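Local structure of glucosidase 2 subunit beta (4XQM) at residues A[14-18]-A[27-31]; A[30-34]-A[57-61]. The protein recognises mannose-rich N-glycans through its lectin (MRH) domain and assists the catalytic subunit of glucosidase II in trimming glucose from immature glycoproteins. All blocks are in the same frame, centred on the assembly; numbering follows the deposited sequence.

Interaction 1 (A[14-18]-A[27-31]). With MAN (alpha-D-mannopyranose), chain B.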
ATOM      1  N   GLY A  14       7.378  -3.810 -12.457  1.00 12.37           N
ATOM      2  CA  GLY A  14       7.363  -5.168 -12.981  1.00 15.22           C
ATOM      3  C   GLY A  14       6.142  -5.497 -13.829  1.00 13.65           C
ATOM      4  O   GLY A  14       5.743  -6.666 -13.906  1.00 14.52           O
ATOM      5  N   GLY A  15       5.550  -4.481 -14.457  1.00 14.10           N
ATOM      6  CA  GLY A  15       4.380  -4.694 -15.298  1.00 14.26           C
ATOM      7  C   GLY A  15       3.074  -4.412 -14.578  1.00 13.56           C
ATOM      8  O   GLY A  15       2.048  -4.173 -15.232  1.00 14.86           O
ATOM      9  N   TYR A  16       3.106  -4.424 -13.245  1.00 13.63           N
ATOM     10  CA  TYR A  16       1.910  -4.147 -12.453  1.00 11.52           C
ATOM     11  C   TYR A  16       1.743  -2.663 -12.186  1.00 14.47           C
ATOM     12  O   TYR A  16       2.712  -1.959 -11.892  1.00 14.85           O
ATOM     13  CB  TYR A  16       1.996  -4.799 -11.072  1.00 12.59           C
ATOM     14  CG  TYR A  16       2.268  -6.283 -11.028  1.00 13.53           C
ATOM     15  CD1 TYR A  16       1.281  -7.207 -11.347  1.00 12.82           C
ATOM     16  CD2 TYR A  16       3.502  -6.762 -10.607  1.00 12.20           C
ATOM     17  CE1 TYR A  16       1.530  -8.572 -11.264  1.00 12.45           C
ATOM     18  CE2 TYR A  16       3.758  -8.118 -10.523  1.00 12.88           C
ATOM     19  CZ  TYR A  16       2.770  -9.016 -10.855  1.00 15.36           C
ATOM     20  OH  TYR A  16       3.033 -10.363 -10.776  1.00 15.31           O
ATOM     21  N   THR A  17       0.506  -2.191 -12.248  1.00 13.11           N
ATOM     22  CA  THR A  17       0.213  -0.852 -11.757  1.00 11.82           C
ATOM     23  C   THR A  17      -0.195  -0.950 -10.289  1.00 12.84           C
ATOM     24  O   THR A  17      -1.285  -1.430  -9.959  1.00 12.57           O
ATOM     25  CB  THR A  17      -0.902  -0.158 -12.558  1.00 14.78           C
ATOM     26  OG1 THR A  17      -0.497  -0.007 -13.927  1.00 17.18           O
ATOM     27  CG2 THR A  17      -1.154   1.211 -11.978  1.00 12.61           C
ATOM     28  N   TYR A  18       0.688  -0.504  -9.401  1.00 11.78           N
ATOM     29  CA  TYR A  18       0.363  -0.476  -7.981  1.00 11.77           C
ATOM     30  C   TYR A  18      -0.309   0.840  -7.650  1.00 12.25           C
ATOM     31  O   TYR A  18       0.121   1.899  -8.114  1.00 11.76           O
ATOM     32  CB  TYR A  18       1.625  -0.660  -7.135  1.00 10.23           C
ATOM     33  CG  TYR A  18       2.133  -2.085  -7.111  1.00  9.33           C
ATOM     34  CD1 TYR A  18       1.570  -3.035  -6.260  1.00  9.44           C
ATOM     35  CD2 TYR A  18       3.173  -2.486  -7.940  1.00 11.52           C
ATOM     36  CE1 TYR A  18       2.030  -4.353  -6.243  1.00 11.02           C
ATOM     37  CE2 TYR A  18       3.649  -3.800  -7.926  1.00 10.38           C
ATOM     38  CZ  TYR A  18       3.082  -4.722  -7.071  1.00 10.07           C
ATOM     39  OH  TYR A  18       3.543  -6.019  -7.055  1.00 13.27           O
ATOM     40  N   PHE A  27      -4.209  -1.650  -4.509  1.00 11.71           N
ATOM     41  CA  PHE A  27      -4.407  -2.548  -5.657  1.00 13.67           C
ATOM     42  C   PHE A  27      -3.124  -2.844  -6.428  1.00 15.83           C
ATOM     43  O   PHE A  27      -2.169  -2.043  -6.435  1.00 11.98           O
ATOM     44  CB  PHE A  27      -5.418  -1.975  -6.653  1.00 13.02           C
ATOM     45  CG  PHE A  27      -6.815  -1.880  -6.119  1.00 13.56           C
ATOM     46  CD1 PHE A  27      -7.221  -0.744  -5.436  1.00 19.57           C
ATOM     47  CD2 PHE A  27      -7.724  -2.902  -6.334  1.00 19.98           C
ATOM     48  CE1 PHE A  27      -8.513  -0.638  -4.944  1.00 24.98           C
ATOM     49  CE2 PHE A  27      -9.022  -2.804  -5.840  1.00 21.54           C
ATOM     50  CZ  PHE A  27      -9.408  -1.672  -5.145  1.00 19.30           C
ATOM     51  N   GLN A  28      -3.128  -3.996  -7.094  1.00 10.68           N
ATOM     52  CA  GLN A  28      -2.086  -4.389  -8.032  1.00 11.21           C
ATOM     53  C   GLN A  28      -2.839  -4.715  -9.313  1.00 11.93           C
ATOM     54  O   GLN A  28      -3.535  -5.740  -9.363  1.00 11.86           O
ATOM     55  CB  GLN A  28      -1.371  -5.637  -7.517  1.00 10.68           C
ATOM     56  CG  GLN A  28      -0.297  -6.202  -8.454  1.00 11.95           C
ATOM     57  CD  GLN A  28       0.033  -7.631  -8.118  1.00 14.13           C
ATOM     58  OE1 GLN A  28      -0.825  -8.512  -8.230  1.00 14.59           O
ATOM     59  NE2 GLN A  28       1.276  -7.878  -7.702  1.00 10.70           N
ATOM     60  N   ASP A  29      -2.715  -3.852 -10.325  1.00 10.93           N
ATOM     61  CA  ASP A  29      -3.635  -3.871 -11.469  1.00 14.05           C
ATOM     62  C   ASP A  29      -5.063  -3.891 -10.912  1.00 14.28           C
ATOM     63  O   ASP A  29      -5.391  -3.045 -10.075  1.00 13.89           O
ATOM     64  CB  ASP A  29      -3.330  -5.041 -12.417  1.00 13.90           C
ATOM     65  CG  ASP A  29      -1.994  -4.879 -13.115  1.00 16.25           C
ATOM     66  OD1 ASP A  29      -1.594  -3.709 -13.335  1.00 15.14           O
ATOM     67  OD2 ASP A  29      -1.355  -5.907 -13.464  1.00 14.87           O
ATOM     68  N   SER A  30      -5.898  -4.845 -11.321  1.00 16.05           N
ATOM     69  CA  SER A  30      -7.269  -4.886 -10.791  1.00 16.38           C
ATOM     70  C   SER A  30      -7.448  -5.774  -9.551  1.00 15.18           C
ATOM     71  O   SER A  30      -8.574  -5.995  -9.088  1.00 17.72           O
ATOM     72  CB  SER A  30      -8.253  -5.299 -11.885  1.00 20.27           C
ATOM     73  OG  SER A  30      -8.382  -4.248 -12.827  1.00 23.66           O
ATOM     74  N   ILE A  31      -6.343  -6.272  -9.008  1.00 12.20           N
ATOM     75  CA  ILE A  31      -6.392  -7.155  -7.851  1.00 13.53           C
ATOM     76  C   ILE A  31      -6.343  -6.371  -6.533  1.00 15.19           C
ATOM     77  O   ILE A  31      -5.462  -5.524  -6.345  1.00 14.66           O
ATOM     78  CB  ILE A  31      -5.229  -8.170  -7.893  1.00 12.15           C
ATOM     79  CG1 ILE A  31      -5.251  -8.958  -9.208  1.00 15.35           C
ATOM     80  CG2 ILE A  31      -5.303  -9.113  -6.695  1.00 12.61           C
ATOM     81  CD1 ILE A  31      -4.048  -9.888  -9.381  1.00 18.90           C
TER
HETATM   82  C1  MAN B 501      -0.070 -12.381  -9.095  1.00 25.34           C
HETATM   83  C2  MAN B 501       0.318 -11.279  -8.302  1.00 14.79           C
HETATM   84  C3  MAN B 501       1.558 -11.745  -7.525  1.00 16.21           C
HETATM   85  C4  MAN B 501       1.270 -13.094  -6.801  1.00 14.16           C
HETATM   86  C5  MAN B 501       0.814 -14.139  -7.832  1.00 18.08           C
HETATM   87  C6  MAN B 501       0.339 -15.430  -7.206  1.00 16.92           C
HETATM   88  O1  MAN B 501       1.140 -12.493  -9.783  1.00 26.58           O
HETATM   89  O2  MAN B 501      -0.707 -10.995  -7.420  1.00 18.59           O
HETATM   90  O3  MAN B 501       1.992 -10.748  -6.640  1.00 14.74           O
HETATM   91  O4  MAN B 501       2.431 -13.573  -6.183  1.00 16.84           O
HETATM   92  O5  MAN B 501      -0.312 -13.593  -8.502  1.00 21.43           O
HETATM   93  O6  MAN B 501       0.247 -16.405  -8.251  1.00 19.05           O
HETATM   94  O   HOH W   1      -0.078  -2.397 -15.499  1.00 23.83           O
HETATM   95  O   HOH W   2      -4.114  -0.646  -9.891  1.00 17.75           O
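The carboxamide of Gln28 lies flat on one face of the Tyr16 ring, the two planes only 9° apart, with NE2 over the ring centre at 3.5 Å above its plane. At the edge of the same ring sits Asp29, whose OD2 is 3.6 Å from Tyr16 CD1. Tyr18 flanks the amide differently: its ring is inclined 58° to it, and NE2 of Gln28 donates to Tyr18 OH at 3.0 Å, almost in the amide plane. Gln28 reaches this place because CG is anti to the backbone N (chi1 177°) and the chain runs on extended.

Tyr16, Gln28 and the mannose meet in the sugar pocket of an MRH lectin domain, at the open end of the antiparallel hairpin of strands 16-21 and 25-28, away from its turn. Gln28 OE1 accepts from mannose O2 at 2.6 Å, while Gln28 NE2 also donates to mannose O3; the amide's three bonds together probably set which way it is flipped. Tyr16 OH and mannose O1 share a hydrogen bond.

Gln28, in a non-hydrogen-bonded pair with Tyr18, also opens the type II' turn, Gln28 to Ile31, that leads into strand 31-40. Here Asp29 N donates to Thr17 O, but Thr17 N turns to a side chain, giving a nearly straight 2.8 Å bond to Asp29 OD1 from above the carboxylate plane. One water joins this OD1 to Gly15 O and Thr17 OG1.

Interaction 2 (A[30-34]-A[57-61]). With MAN (alpha-D-mannopyranose), chain B.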
ATOM      1  N   SER A  30      -5.898  -4.845 -11.321  1.00 16.05           N
ATOM      2  CA  SER A  30      -7.269  -4.886 -10.791  1.00 16.38           C
ATOM      3  C   SER A  30      -7.448  -5.774  -9.551  1.00 15.18           C
ATOM      4  O   SER A  30      -8.574  -5.995  -9.088  1.00 17.72           O
ATOM      5  CB  SER A  30      -8.253  -5.299 -11.885  1.00 20.27           C
ATOM      6  OG  SER A  30      -8.382  -4.248 -12.827  1.00 23.66           O
ATOM      7  N   ILE A  31      -6.343  -6.272  -9.008  1.00 12.20           N
ATOM      8  CA  ILE A  31      -6.392  -7.155  -7.851  1.00 13.53           C
ATOM      9  C   ILE A  31      -6.343  -6.371  -6.533  1.00 15.19           C
ATOM     10  O   ILE A  31      -5.462  -5.524  -6.345  1.00 14.66           O
ATOM     11  CB  ILE A  31      -5.229  -8.170  -7.893  1.00 12.15           C
ATOM     12  CG1 ILE A  31      -5.251  -8.958  -9.208  1.00 15.35           C
ATOM     13  CG2 ILE A  31      -5.303  -9.113  -6.695  1.00 12.61           C
ATOM     14  CD1 ILE A  31      -4.048  -9.888  -9.381  1.00 18.90           C
ATOM     15  N   LEU A  32      -7.287  -6.639  -5.625  1.00 12.09           N
ATOM     16  CA  LEU A  32      -7.261  -6.011  -4.305  1.00 12.73           C
ATOM     17  C   LEU A  32      -6.164  -6.631  -3.442  1.00 13.47           C
ATOM     18  O   LEU A  32      -6.180  -7.841  -3.179  1.00 12.67           O
ATOM     19  CB  LEU A  32      -8.609  -6.160  -3.585  1.00 12.34           C
ATOM     20  CG  LEU A  32      -8.648  -5.619  -2.144  1.00 12.51           C
ATOM     21  CD1 LEU A  32      -8.533  -4.096  -2.132  1.00 12.72           C
ATOM     22  CD2 LEU A  32      -9.934  -6.047  -1.450  1.00 14.82           C
ATOM     23  N   LEU A  33      -5.218  -5.802  -2.998  1.00 12.55           N
ATOM     24  CA  LEU A  33      -4.178  -6.259  -2.075  1.00 11.40           C
ATOM     25  C   LEU A  33      -4.624  -6.180  -0.622  1.00 13.33           C
ATOM     26  O   LEU A  33      -4.118  -6.903   0.230  1.00 14.77           O
ATOM     27  CB  LEU A  33      -2.895  -5.451  -2.275  1.00 11.94           C
ATOM     28  CG  LEU A  33      -1.828  -6.116  -3.146  1.00 19.03           C
ATOM     29  CD1 LEU A  33      -2.425  -6.866  -4.338  1.00 14.78           C
ATOM     30  CD2 LEU A  33      -0.742  -5.141  -3.573  1.00 14.05           C
ATOM     31  N   GLY A  34      -5.565  -5.293  -0.327  1.00 11.42           N
ATOM     32  CA  GLY A  34      -6.064  -5.167   1.024  1.00 13.21           C
ATOM     33  C   GLY A  34      -6.833  -3.885   1.249  1.00 13.72           C
ATOM     34  O   GLY A  34      -6.649  -2.907   0.519  1.00 12.00           O
ATOM     35  N   HIS A  57      -4.794 -15.078   1.441  1.00 10.38           N
ATOM     36  CA  HIS A  57      -5.465 -13.885   0.937  1.00 12.63           C
ATOM     37  C   HIS A  57      -4.503 -12.704   1.090  1.00 12.02           C
ATOM     38  O   HIS A  57      -3.775 -12.609   2.082  1.00 12.66           O
ATOM     39  CB  HIS A  57      -6.783 -13.631   1.677  1.00 12.87           C
ATOM     40  CG  HIS A  57      -7.923 -14.467   1.172  1.00 17.75           C
ATOM     41  ND1 HIS A  57      -7.887 -15.841   1.162  1.00 24.92           N
ATOM     42  CD2 HIS A  57      -9.121 -14.118   0.649  1.00 22.80           C
ATOM     43  CE1 HIS A  57      -9.021 -16.314   0.667  1.00 21.90           C
ATOM     44  NE2 HIS A  57      -9.788 -15.271   0.342  1.00 26.70           N
ATOM     45  N   ARG A  58      -4.491 -11.818   0.097  1.00 12.23           N
ATOM     46  CA  ARG A  58      -3.444 -10.802   0.023  1.00 11.81           C
ATOM     47  C   ARG A  58      -3.527  -9.784   1.160  1.00 13.43           C
ATOM     48  O   ARG A  58      -4.591  -9.549   1.740  1.00 12.79           O
ATOM     49  CB  ARG A  58      -3.447 -10.114  -1.352  1.00 12.83           C
ATOM     50  CG  ARG A  58      -3.018 -11.041  -2.506  1.00 11.58           C
ATOM     51  CD  ARG A  58      -3.207 -10.356  -3.857  1.00 15.43           C
ATOM     52  NE  ARG A  58      -2.765 -11.175  -4.995  1.00 20.35           N
ATOM     53  CZ  ARG A  58      -3.490 -12.172  -5.483  1.00 16.00           C
ATOM     54  NH1 ARG A  58      -4.645 -12.460  -4.911  1.00 23.54           N
ATOM     55  NH2 ARG A  58      -3.070 -12.888  -6.519  1.00 18.73           N
ATOM     56  N   SER A  59      -2.374  -9.219   1.512  1.00 12.04           N
ATOM     57  CA  SER A  59      -2.325  -8.136   2.482  1.00 10.56           C
ATOM     58  C   SER A  59      -1.105  -7.299   2.143  1.00 13.48           C
ATOM     59  O   SER A  59      -0.203  -7.759   1.427  1.00 11.84           O
ATOM     60  CB  SER A  59      -2.255  -8.684   3.915  1.00 11.26           C
ATOM     61  OG  SER A  59      -1.077  -9.459   4.099  1.00 13.26           O
ATOM     62  N   ALA A  60      -1.084  -6.063   2.627  1.00 11.19           N
ATOM     63  CA  ALA A  60       0.013  -5.158   2.320  1.00 12.48           C
ATOM     64  C   ALA A  60       0.328  -4.331   3.545  1.00 12.73           C
ATOM     65  O   ALA A  60      -0.570  -3.790   4.192  1.00 14.02           O
ATOM     66  CB  ALA A  60      -0.360  -4.259   1.153  1.00 11.09           C
ATOM     67  N   ILE A  61       1.617  -4.220   3.852  1.00 12.13           N
ATOM     68  CA  ILE A  61       2.064  -3.379   4.950  1.00 12.81           C
ATOM     69  C   ILE A  61       2.750  -2.182   4.323  1.00 12.49           C
ATOM     70  O   ILE A  61       3.786  -2.325   3.654  1.00 12.17           O
ATOM     71  CB  ILE A  61       3.037  -4.129   5.868  1.00 14.52           C
ATOM     72  CG1 ILE A  61       2.335  -5.356   6.445  1.00 15.49           C
ATOM     73  CG2 ILE A  61       3.524  -3.221   6.984  1.00 14.29           C
ATOM     74  CD1 ILE A  61       3.195  -6.172   7.380  1.00 20.94           C
TER
HETATM   75  C1  MAN B 501      -0.070 -12.381  -9.095  1.00 25.34           C
HETATM   76  C2  MAN B 501       0.318 -11.279  -8.302  1.00 14.79           C
HETATM   77  C3  MAN B 501       1.558 -11.745  -7.525  1.00 16.21           C
HETATM   78  C4  MAN B 501       1.270 -13.094  -6.801  1.00 14.16           C
HETATM   79  C5  MAN B 501       0.814 -14.139  -7.832  1.00 18.08           C
HETATM   80  C6  MAN B 501       0.339 -15.430  -7.206  1.00 16.92           C
HETATM   81  O1  MAN B 501       1.140 -12.493  -9.783  1.00 26.58           O
HETATM   82  O2  MAN B 501      -0.707 -10.995  -7.420  1.00 18.59           O
HETATM   83  O3  MAN B 501       1.992 -10.748  -6.640  1.00 14.74           O
HETATM   84  O4  MAN B 501       2.431 -13.573  -6.183  1.00 16.84           O
HETATM   85  O5  MAN B 501      -0.312 -13.593  -8.502  1.00 21.43           O
HETATM   86  O6  MAN B 501       0.247 -16.405  -8.251  1.00 19.05           O
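The CG2 methyl of Ile31 rests over one face of the Arg58 guanidinium, toward its rim and 3.5 Å above the plane, and such packing is the main side-chain contact here. Leu33 CD1 meets the aliphatic part of the same side chain, 3.6 Å from Arg58 CD, and Leu33 CB faces Ala60 CB at 4.4 Å. The arginine chain, extended from CG to NE, carries the guanidinium past Leu33 to Ile31. Between the backbones, Leu33 O lies against Ser59 CA at 3.1 Å.

The polar interactions lead away from this interface, into the mannose pocket of the MRH lectin domain, where Arg58 also packs on the disulfide-linked Cys52 and Cys81. Arg58 NE and NH2 both donate to mannose O2, each at 3.2 Å, a forked grip near the guanidinium plane; NH2 also makes a weak bond to O5. NH1 is held by the carbonyl of Ser51, and NE has a second partner in Tyr83 OH, which itself binds the mannose.

Strands 31-40 and 59-66 are separated in sheet order by strand 43-48, and Gln50, backbone-bonded to both Leu32 and Arg58, links the two segments. On the other side of strand 31-40 runs strand 25-28, against whose Val26 Leu33 and Gly34 form a classic beta bulge.

Overall arrangement
The two contacts show how one sugar site can draw on different kinds of support. Both are partly buried, but interaction 1 lies nearer the surface and includes exposed Asp29, whereas none of the touching residues of interaction 2 is exposed. Interaction 1 joins the strands of a hairpin and is rich in hydrogen bonds and water; interaction 2 joins strand 31-40 to the loop and start of strand 59-66, not adjacent in the sheet, mainly by aliphatic groups packing on an arginine. They share Ser30 and Ile31, where strand 25-28 gives way to strand 31-40, and Leu33 bridges them by packing its CD1 on Gln28 CB at 3.6 Å. Mannose O2 unites their polar ends, giving to Gln28 and receiving from Arg58.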